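COG0546: Predicted phosphatases (Streptococcus pneumoniae, PDB 2AH5) is of unknown function but, as a member of the haloacid dehalogenase-like hydrolase family, probably hydrolyses phosphate esters. Local coordinates at residues L102-A113 / F125-S133; K139-L147 / F165-I175. One frame throughout, in Å; residues are numbered along the deposited sequence.

Overall arrangement
Both contacts belong to the Rossmann-like core of the HAD-type domain, but to different layers of it. Contact 1 lies in the parallel sheet, joining strand 102-106 to strand 128-132, the outermost strand on that side; backbone hydrogen bonds dominate, and its two ends reach the surface at D109 and D127. Contact 2 lies on one face of the sheet, where helices 139-149 and 164-173 pack through small and aliphatic side chains, mostly buried, with a single salt bridge. The chain leads from strand 128-132 into helix 139-149, whose V142 packs on T106 and Y130 of contact 1. K139 of contact 2 also touches T105 and T107, so the two contacts meet near the C-terminal ends of the strands.

Contact 1. Residues L102-A113 / F125-S133; sequences LYITTTKDTSTA and FFDGIYGSS
Backbone bonds join strands 102-106 and 128-132, which run parallel, their axes coming within 4.7 Å. D127 N opens the ladder, donating to L102 O (2.7 Å). I104 N then bonds to G128 O (3.0 Å), Y130 N to I104 O and T106 N to Y130 O. Beyond a beta bulge S132 N reaches K108 O at 2.8 Å. A side-chain bond follows, the T110 hydroxyl OG1 accepting from G131 N (3.0 Å).

Among the apolar contacts, I104 CD1 sits 3.7 Å from the centroid of the F126 ring, over one face, with F125 CB on the opposite one. With CG1 anti to its carbonyl carbon (chi1 -72°), I104 runs alongside I129, their CD1 atoms 4.0 Å apart; I129 CG2 meets A113 CB of helix 110-119. The Y103 ring passes D127 CB near the start of strand 128-132, CE1 3.5 Å away, and Y103 CD1 meets Y130 CE2.

Water joins Y103 OH to D127 OD2 at one end and T107 O, D109 OD1 and S132 OG at the other. K108 NZ is salt-bridged to D12 of the DxDx(T/V) sequence, consistent with a place beside the HAD active site. The chemistry implies a strand pair held by its main chain and packed on one face by I104, I129 and F126.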
loop_
_atom_site.group_PDB
_atom_site.type_symbol
_atom_site.label_atom_id
_atom_site.label_comp_id
_atom_site.label_asym_id
_atom_site.label_seq_id
_atom_site.Cartn_x
_atom_site.Cartn_y
_atom_site.Cartn_z
ATOM N N LEU A 102 -11.838 -10.480 1.994
ATOM C CA LEU A 102 -10.892 -9.382 1.819
ATOM C C LEU A 102 -9.457 -9.883 1.786
ATOM O O LEU A 102 -9.112 -10.846 2.526
ATOM C CB LEU A 102 -10.989 -8.419 2.995
ATOM C CG LEU A 102 -12.373 -7.954 3.436
ATOM C CD1 LEU A 102 -12.251 -6.993 4.593
ATOM C CD2 LEU A 102 -13.154 -7.346 2.262
ATOM N N TYR A 103 -8.629 -9.225 0.970
ATOM C CA TYR A 103 -7.209 -9.593 0.823
ATOM C C TYR A 103 -6.356 -8.345 0.866
ATOM O O TYR A 103 -6.764 -7.267 0.374
ATOM C CB TYR A 103 -6.975 -10.312 -0.519
ATOM C CG TYR A 103 -7.849 -11.525 -0.636
ATOM C CD1 TYR A 103 -7.456 -12.729 -0.053
ATOM C CD2 TYR A 103 -9.111 -11.443 -1.238
ATOM C CE1 TYR A 103 -8.269 -13.849 -0.113
ATOM C CE2 TYR A 103 -9.937 -12.581 -1.328
ATOM C CZ TYR A 103 -9.500 -13.768 -0.751
ATOM O OH TYR A 103 -10.286 -14.890 -0.811
ATOM N N ILE A 104 -5.175 -8.466 1.463
ATOM C CA ILE A 104 -4.190 -7.426 1.242
ATOM C C ILE A 104 -3.297 -7.791 0.046
ATOM O O ILE A 104 -2.804 -8.936 -0.061
ATOM C CB ILE A 104 -3.358 -7.172 2.512
ATOM C CG1 ILE A 104 -4.235 -6.459 3.543
ATOM C CG2 ILE A 104 -2.139 -6.336 2.204
ATOM C CD1 ILE A 104 -3.722 -6.587 4.964
ATOM N N THR A 105 -3.068 -6.789 -0.809
ATOM C CA THR A 105 -2.132 -6.865 -1.966
ATOM C C THR A 105 -1.176 -5.662 -1.928
ATOM O O THR A 105 -1.558 -4.545 -2.273
ATOM C CB THR A 105 -2.874 -6.887 -3.311
ATOM O OG1 THR A 105 -3.787 -5.776 -3.380
ATOM C CG2 THR A 105 -3.614 -8.153 -3.482
ATOM N N THR A 106 0.045 -5.887 -1.438
ATOM C CA THR A 106 0.975 -4.798 -1.187
ATOM C C THR A 106 2.340 -5.115 -1.812
ATOM O O THR A 106 2.642 -6.269 -2.084
ATOM C CB THR A 106 1.159 -4.562 0.349
ATOM O OG1 THR A 106 2.045 -3.445 0.567
ATOM C CG2 THR A 106 1.706 -5.844 1.057
ATOM N N THR A 107 3.166 -4.089 -2.027
ATOM C CA THR A 107 4.539 -4.362 -2.453
ATOM C C THR A 107 5.499 -4.280 -1.268
ATOM O O THR A 107 6.696 -4.443 -1.454
ATOM C CB THR A 107 5.013 -3.466 -3.600
ATOM O OG1 THR A 107 4.776 -2.104 -3.249
ATOM C CG2 THR A 107 4.284 -3.814 -4.897
ATOM N N LYS A 108 4.985 -4.046 -0.056
ATOM C CA LYS A 108 5.731 -4.401 1.172
ATOM C C LYS A 108 5.999 -5.914 1.134
ATOM O O LYS A 108 5.184 -6.668 0.582
ATOM C CB LYS A 108 4.911 -4.079 2.431
ATOM C CG LYS A 108 5.718 -3.810 3.690
ATOM C CD LYS A 108 4.972 -2.827 4.587
ATOM C CE LYS A 108 5.960 -1.811 5.183
ATOM N NZ LYS A 108 5.362 -0.469 5.414
ATOM N N ASP A 109 7.131 -6.355 1.689
ATOM C CA ASP A 109 7.401 -7.801 1.784
ATOM C C ASP A 109 6.249 -8.487 2.522
ATOM O O ASP A 109 5.714 -7.936 3.496
ATOM C CB ASP A 109 8.673 -8.080 2.583
ATOM C CG ASP A 109 9.931 -7.685 1.855
ATOM O OD1 ASP A 109 9.845 -7.121 0.745
ATOM O OD2 ASP A 109 11.024 -7.949 2.407
ATOM N N THR A 110 5.892 -9.693 2.091
ATOM C CA THR A 110 4.803 -10.430 2.722
ATOM C C THR A 110 4.922 -10.466 4.254
ATOM O O THR A 110 3.974 -10.166 4.966
ATOM C CB THR A 110 4.713 -11.851 2.179
ATOM O OG1 THR A 110 4.437 -11.802 0.766
ATOM C CG2 THR A 110 3.613 -12.619 2.898
ATOM N N SER A 111 6.087 -10.831 4.761
ATOM C CA SER A 111 6.236 -11.002 6.207
ATOM C C SER A 111 6.074 -9.690 6.979
ATOM O O SER A 111 5.440 -9.683 8.043
ATOM C CB SER A 111 7.574 -11.664 6.541
ATOM O OG SER A 111 8.634 -10.859 6.085
ATOM N N THR A 112 6.603 -8.599 6.421
ATOM C CA THR A 112 6.416 -7.255 6.990
ATOM C C THR A 112 4.918 -6.862 7.010
ATOM O O THR A 112 4.408 -6.368 8.026
ATOM C CB THR A 112 7.263 -6.173 6.243
ATOM O OG1 THR A 112 8.644 -6.581 6.173
ATOM C CG2 THR A 112 7.221 -4.852 6.974
ATOM N N ALA A 113 4.214 -7.116 5.906
ATOM C CA ALA A 113 2.777 -6.835 5.815
ATOM C C ALA A 113 1.976 -7.650 6.830
ATOM O O ALA A 113 1.064 -7.126 7.509
ATOM C CB ALA A 113 2.274 -7.091 4.385
ATOM N N PHE A 125 -9.264 -9.678 9.652
ATOM C CA PHE A 125 -10.296 -9.335 8.677
ATOM C C PHE A 125 -10.011 -9.909 7.287
ATOM O O PHE A 125 -10.857 -9.808 6.403
ATOM C CB PHE A 125 -10.413 -7.825 8.524
ATOM C CG PHE A 125 -11.005 -7.141 9.714
ATOM C CD1 PHE A 125 -12.355 -7.302 10.030
ATOM C CD2 PHE A 125 -10.216 -6.355 10.524
ATOM C CE1 PHE A 125 -12.909 -6.656 11.129
ATOM C CE2 PHE A 125 -10.751 -5.718 11.623
ATOM C CZ PHE A 125 -12.089 -5.850 11.925
ATOM N N PHE A 126 -8.800 -10.430 7.090
ATOM C CA PHE A 126 -8.367 -10.867 5.760
ATOM C C PHE A 126 -8.300 -12.374 5.543
ATOM O O PHE A 126 -7.880 -13.121 6.428
ATOM C CB PHE A 126 -7.024 -10.176 5.399
ATOM C CG PHE A 126 -7.121 -8.681 5.443
ATOM C CD1 PHE A 126 -7.655 -7.996 4.362
ATOM C CD2 PHE A 126 -6.768 -7.974 6.592
ATOM C CE1 PHE A 126 -7.830 -6.613 4.402
ATOM C CE2 PHE A 126 -6.898 -6.596 6.639
ATOM C CZ PHE A 126 -7.449 -5.907 5.532
ATOM N N ASP A 127 -8.669 -12.813 4.339
ATOM C CA ASP A 127 -8.525 -14.227 3.970
ATOM C C ASP A 127 -7.171 -14.546 3.346
ATOM O O ASP A 127 -6.872 -15.715 3.094
ATOM C CB ASP A 127 -9.619 -14.654 3.017
ATOM C CG ASP A 127 -10.978 -14.776 3.700
ATOM O OD1 ASP A 127 -11.115 -14.461 4.907
ATOM O OD2 ASP A 127 -11.913 -15.197 2.995
ATOM N N GLY A 128 -6.364 -13.508 3.111
ATOM C CA GLY A 128 -5.020 -13.670 2.568
ATOM C C GLY A 128 -4.297 -12.348 2.624
ATOM O O GLY A 128 -4.915 -11.304 2.512
ATOM N N ILE A 129 -2.990 -12.409 2.822
ATOM C CA ILE A 129 -2.153 -11.239 2.792
ATOM C C ILE A 129 -0.972 -11.575 1.882
ATOM O O ILE A 129 -0.202 -12.516 2.155
ATOM C CB ILE A 129 -1.659 -10.838 4.205
ATOM C CG1 ILE A 129 -2.841 -10.505 5.130
ATOM C CG2 ILE A 129 -0.609 -9.661 4.105
ATOM C CD1 ILE A 129 -2.431 -10.041 6.515
ATOM N N TYR A 130 -0.856 -10.797 0.811
ATOM C CA TYR A 130 0.119 -11.015 -0.272
ATOM C C TYR A 130 0.999 -9.777 -0.407
ATOM O O TYR A 130 0.486 -8.672 -0.600
ATOM C CB TYR A 130 -0.624 -11.325 -1.576
ATOM C CG TYR A 130 -1.459 -12.589 -1.417
ATOM C CD1 TYR A 130 -0.851 -13.832 -1.515
ATOM C CD2 TYR A 130 -2.820 -12.535 -1.102
ATOM C CE1 TYR A 130 -1.564 -15.000 -1.340
ATOM C CE2 TYR A 130 -3.572 -13.731 -0.917
ATOM C CZ TYR A 130 -2.910 -14.955 -1.038
ATOM O OH TYR A 130 -3.541 -16.185 -0.893
ATOM N N GLY A 131 2.309 -9.964 -0.280
ATOM C CA GLY A 131 3.270 -8.849 -0.464
ATOM C C GLY A 131 4.318 -9.238 -1.508
ATOM O O GLY A 131 4.144 -10.227 -2.222
ATOM N N SER A 132 5.387 -8.455 -1.600
ATOM C CA SER A 132 6.394 -8.675 -2.623
ATOM C C SER A 132 7.249 -9.889 -2.254
ATOM O O SER A 132 7.440 -10.187 -1.072
ATOM C CB SER A 132 7.279 -7.450 -2.789
ATOM O OG SER A 132 7.953 -7.181 -1.588
ATOM N N SER A 133 7.789 -10.523 -3.293
ATOM C CA SER A 133 8.481 -11.827 -3.204
ATOM C C SER A 133 9.144 -12.055 -4.558
ATOM O O SER A 133 8.996 -11.220 -5.466
ATOM C CB SER A 133 7.469 -12.947 -2.949
ATOM O OG SER A 133 6.685 -13.245 -4.110
HETATM O O HOH W 1 -11.996 -11.692 4.667
HETATM O O HOH W 2 -10.795 -16.952 0.945
HETATM O O HOH W 3 8.944 -5.031 -0.632
#

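Contact 2. Residues K139-L147 / F165-I175; sequences KADVIHQAL and FDMLGARETGI
Two helices of the HAD-type alpha/beta core, 139-149 and 164-173, pack against each other here, their short segments crossing at -54° with axes 8.5 Å apart at closest approach. A140 and G169 mark the near point, their CA atoms 4.4 Å apart; the missing side chain of G169 allows this approach, and I143 CD1 rests on its carbonyl carbon at 3.7 Å.

T173 fills the middle of the interface. Its OG1 donates back to G169 O (2.8 Å), a bond within its own helix that satisfies the buried hydroxyl and fixes its rotation. With OG1 between backbone N and carbonyl carbon (chi1 53°), CG2 is turned toward helix 139-149, where it lies over the centre of the H144 ring, 3.8 Å from the centroid, in a CH-pi contact. I143 crosses T173 at about a right angle, its CG2 touching OG1. Further along, I175 presses CG2 against L147 CD1 at 3.8 Å and CD1 against I143 CG2; F8 of the central sheet lies beneath all three residues.

At the start of the two helices K139, bent along its chain, passes its ammonium beside D166 OD1 in a salt bridge, NZ at 3.3 Å and CE closer still at 3.0 Å. At the side of the interface a water bridges A140 N to E172 OE1. D166 OD2 lies close to D10 OD2, and D10 belongs to a DxDx(T/V) pattern at a strand end; as in the HAD family, K139 and D166 probably lie beside the catalytic aspartates.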
loop_
_atom_site.group_PDB
_atom_site.type_symbol
_atom_site.label_atom_id
_atom_site.label_comp_id
_atom_site.label_asym_id
_atom_site.label_seq_id
_atom_site.Cartn_x
_atom_site.Cartn_y
_atom_site.Cartn_z
ATOM N N LYS A 139 3.373 -4.541 -8.144
ATOM C CA LYS A 139 1.939 -4.583 -7.814
ATOM C C LYS A 139 1.137 -5.551 -8.686
ATOM O O LYS A 139 0.334 -6.349 -8.156
ATOM C CB LYS A 139 1.331 -3.157 -7.818
ATOM C CG LYS A 139 -0.094 -3.018 -7.240
ATOM C CD LYS A 139 -0.263 -3.631 -5.840
ATOM C CE LYS A 139 0.012 -2.680 -4.655
ATOM N NZ LYS A 139 1.120 -1.741 -4.793
ATOM N N ALA A 140 1.343 -5.515 -10.008
ATOM C CA ALA A 140 0.605 -6.438 -10.891
ATOM C C ALA A 140 0.832 -7.923 -10.535
ATOM O O ALA A 140 -0.108 -8.720 -10.542
ATOM C CB ALA A 140 0.950 -6.178 -12.385
ATOM N N ASP A 141 2.085 -8.287 -10.252
ATOM C CA ASP A 141 2.434 -9.682 -9.895
ATOM C C ASP A 141 1.740 -10.133 -8.598
ATOM O O ASP A 141 1.211 -11.266 -8.502
ATOM C CB ASP A 141 3.943 -9.803 -9.754
ATOM C CG ASP A 141 4.678 -9.273 -10.978
ATOM O OD1 ASP A 141 4.431 -9.790 -12.084
ATOM O OD2 ASP A 141 5.459 -8.311 -10.834
ATOM N N VAL A 142 1.684 -9.223 -7.629
ATOM C CA VAL A 142 1.019 -9.499 -6.355
ATOM C C VAL A 142 -0.483 -9.738 -6.587
ATOM O O VAL A 142 -1.070 -10.702 -6.083
ATOM C CB VAL A 142 1.278 -8.337 -5.341
ATOM C CG1 VAL A 142 0.544 -8.584 -4.036
ATOM C CG2 VAL A 142 2.790 -8.184 -5.076
ATOM N N ILE A 143 -1.087 -8.875 -7.394
ATOM C CA ILE A 143 -2.509 -8.988 -7.744
ATOM C C ILE A 143 -2.757 -10.323 -8.478
ATOM O O ILE A 143 -3.692 -11.069 -8.128
ATOM C CB ILE A 143 -2.954 -7.779 -8.612
ATOM C CG1 ILE A 143 -2.939 -6.479 -7.789
ATOM C CG2 ILE A 143 -4.312 -8.015 -9.256
ATOM C CD1 ILE A 143 -3.259 -5.194 -8.539
ATOM N N HIS A 144 -1.917 -10.623 -9.478
ATOM C CA HIS A 144 -1.982 -11.934 -10.145
ATOM C C HIS A 144 -1.954 -13.094 -9.151
ATOM O O HIS A 144 -2.737 -14.037 -9.261
ATOM C CB HIS A 144 -0.829 -12.129 -11.147
ATOM C CG HIS A 144 -1.058 -11.479 -12.484
ATOM N ND1 HIS A 144 -2.217 -11.645 -13.219
ATOM C CD2 HIS A 144 -0.264 -10.663 -13.217
ATOM C CE1 HIS A 144 -2.128 -10.952 -14.341
ATOM N NE2 HIS A 144 -0.951 -10.352 -14.365
ATOM N N GLN A 145 -1.022 -13.042 -8.212
ATOM C CA GLN A 145 -0.908 -14.097 -7.219
ATOM C C GLN A 145 -2.205 -14.242 -6.384
ATOM O O GLN A 145 -2.700 -15.369 -6.181
ATOM C CB GLN A 145 0.291 -13.844 -6.323
ATOM C CG GLN A 145 0.464 -14.958 -5.303
ATOM C CD GLN A 145 1.684 -14.814 -4.439
ATOM O OE1 GLN A 145 2.439 -13.838 -4.547
ATOM N NE2 GLN A 145 1.905 -15.817 -3.573
ATOM N N ALA A 146 -2.721 -13.116 -5.886
ATOM C CA ALA A 146 -3.981 -13.100 -5.133
ATOM C C ALA A 146 -5.127 -13.721 -5.946
ATOM O O ALA A 146 -5.848 -14.593 -5.449
ATOM C CB ALA A 146 -4.344 -11.669 -4.656
ATOM N N LEU A 147 -5.278 -13.296 -7.199
ATOM C CA LEU A 147 -6.367 -13.781 -8.050
ATOM C C LEU A 147 -6.263 -15.286 -8.315
ATOM O O LEU A 147 -7.225 -16.042 -8.074
ATOM C CB LEU A 147 -6.395 -13.033 -9.383
ATOM C CG LEU A 147 -6.840 -11.566 -9.466
ATOM C CD1 LEU A 147 -6.472 -11.077 -10.835
ATOM C CD2 LEU A 147 -8.342 -11.454 -9.233
ATOM N N PHE A 165 0.647 3.365 -8.564
ATOM C CA PHE A 165 1.058 1.949 -8.687
ATOM C C PHE A 165 -0.123 0.980 -8.531
ATOM O O PHE A 165 -0.202 -0.017 -9.232
ATOM C CB PHE A 165 2.188 1.638 -7.704
ATOM C CG PHE A 165 3.348 2.590 -7.819
ATOM C CD1 PHE A 165 4.361 2.350 -8.731
ATOM C CD2 PHE A 165 3.415 3.731 -7.021
ATOM C CE1 PHE A 165 5.449 3.244 -8.851
ATOM C CE2 PHE A 165 4.485 4.622 -7.133
ATOM C CZ PHE A 165 5.492 4.376 -8.063
ATOM N N ASP A 166 -1.047 1.307 -7.630
ATOM C CA ASP A 166 -2.281 0.533 -7.457
ATOM C C ASP A 166 -3.148 0.664 -8.704
ATOM O O ASP A 166 -3.723 -0.301 -9.152
ATOM C CB ASP A 166 -3.085 1.076 -6.261
ATOM C CG ASP A 166 -2.409 0.791 -4.920
ATOM O OD1 ASP A 166 -1.784 -0.281 -4.778
ATOM O OD2 ASP A 166 -2.451 1.660 -4.033
HETATM N N MSE A 167 -3.250 1.881 -9.246
HETATM C CA MSE A 167 -4.122 2.111 -10.401
HETATM C C MSE A 167 -3.575 1.370 -11.623
HETATM O O MSE A 167 -4.328 0.714 -12.346
HETATM C CB MSE A 167 -4.237 3.610 -10.727
HETATM C CG MSE A 167 -4.746 4.501 -9.600
HETATM SE SE MSE A 167 -6.602 4.099 -9.066
HETATM C CE MSE A 167 -6.272 2.761 -7.562
ATOM N N LEU A 168 -2.267 1.468 -11.844
ATOM C CA LEU A 168 -1.639 0.789 -12.990
ATOM C C LEU A 168 -1.675 -0.731 -12.812
ATOM O O LEU A 168 -1.900 -1.466 -13.770
ATOM C CB LEU A 168 -0.194 1.242 -13.174
ATOM C CG LEU A 168 0.017 2.630 -13.782
ATOM C CD1 LEU A 168 1.453 3.049 -13.608
ATOM C CD2 LEU A 168 -0.385 2.641 -15.247
ATOM N N GLY A 169 -1.435 -1.197 -11.587
ATOM C CA GLY A 169 -1.581 -2.621 -11.271
ATOM C C GLY A 169 -2.953 -3.156 -11.652
ATOM O O GLY A 169 -3.070 -4.249 -12.233
ATOM N N ALA A 170 -4.001 -2.397 -11.335
ATOM C CA ALA A 170 -5.360 -2.791 -11.658
ATOM C C ALA A 170 -5.550 -2.862 -13.165
ATOM O O ALA A 170 -6.189 -3.780 -13.674
ATOM C CB ALA A 170 -6.381 -1.826 -11.049
ATOM N N ARG A 171 -4.975 -1.894 -13.874
ATOM C CA ARG A 171 -5.201 -1.830 -15.317
ATOM C C ARG A 171 -4.481 -2.999 -15.980
ATOM O O ARG A 171 -5.024 -3.665 -16.869
ATOM C CB ARG A 171 -4.722 -0.494 -15.895
ATOM C CG ARG A 171 -4.659 -0.545 -17.416
ATOM C CD ARG A 171 -4.334 0.774 -18.073
ATOM N NE ARG A 171 -4.184 0.543 -19.509
ATOM C CZ ARG A 171 -5.199 0.484 -20.370
ATOM N NH1 ARG A 171 -6.447 0.680 -19.959
ATOM N NH2 ARG A 171 -4.961 0.257 -21.653
ATOM N N GLU A 172 -3.250 -3.245 -15.548
ATOM C CA GLU A 172 -2.454 -4.371 -16.073
ATOM C C GLU A 172 -3.099 -5.747 -15.889
ATOM O O GLU A 172 -2.935 -6.635 -16.726
ATOM C CB GLU A 172 -1.069 -4.367 -15.446
ATOM C CG GLU A 172 -0.120 -3.399 -16.146
ATOM C CD GLU A 172 0.939 -2.810 -15.235
ATOM O OE1 GLU A 172 0.994 -3.204 -14.048
ATOM O OE2 GLU A 172 1.710 -1.925 -15.703
ATOM N N THR A 173 -3.844 -5.921 -14.806
ATOM C CA THR A 173 -4.365 -7.239 -14.437
ATOM C C THR A 173 -5.839 -7.377 -14.799
ATOM O O THR A 173 -6.399 -8.468 -14.744
ATOM C CB THR A 173 -4.215 -7.484 -12.921
ATOM O OG1 THR A 173 -4.804 -6.392 -12.215
ATOM C CG2 THR A 173 -2.760 -7.612 -12.530
ATOM N N GLY A 174 -6.475 -6.272 -15.174
ATOM C CA GLY A 174 -7.898 -6.301 -15.504
ATOM C C GLY A 174 -8.892 -6.246 -14.341
ATOM O O GLY A 174 -10.079 -6.507 -14.524
ATOM N N ILE A 175 -8.435 -5.903 -13.138
ATOM C CA ILE A 175 -9.395 -5.797 -12.018
ATOM C C ILE A 175 -9.886 -4.353 -11.934
ATOM O O ILE A 175 -9.281 -3.444 -12.519
ATOM C CB ILE A 175 -8.790 -6.241 -10.651
ATOM C CG1 ILE A 175 -7.666 -5.292 -10.223
ATOM C CG2 ILE A 175 -8.256 -7.707 -10.714
ATOM C CD1 ILE A 175 -7.200 -5.485 -8.780
HETATM O O HOH W 4 2.549 -3.305 -11.390
#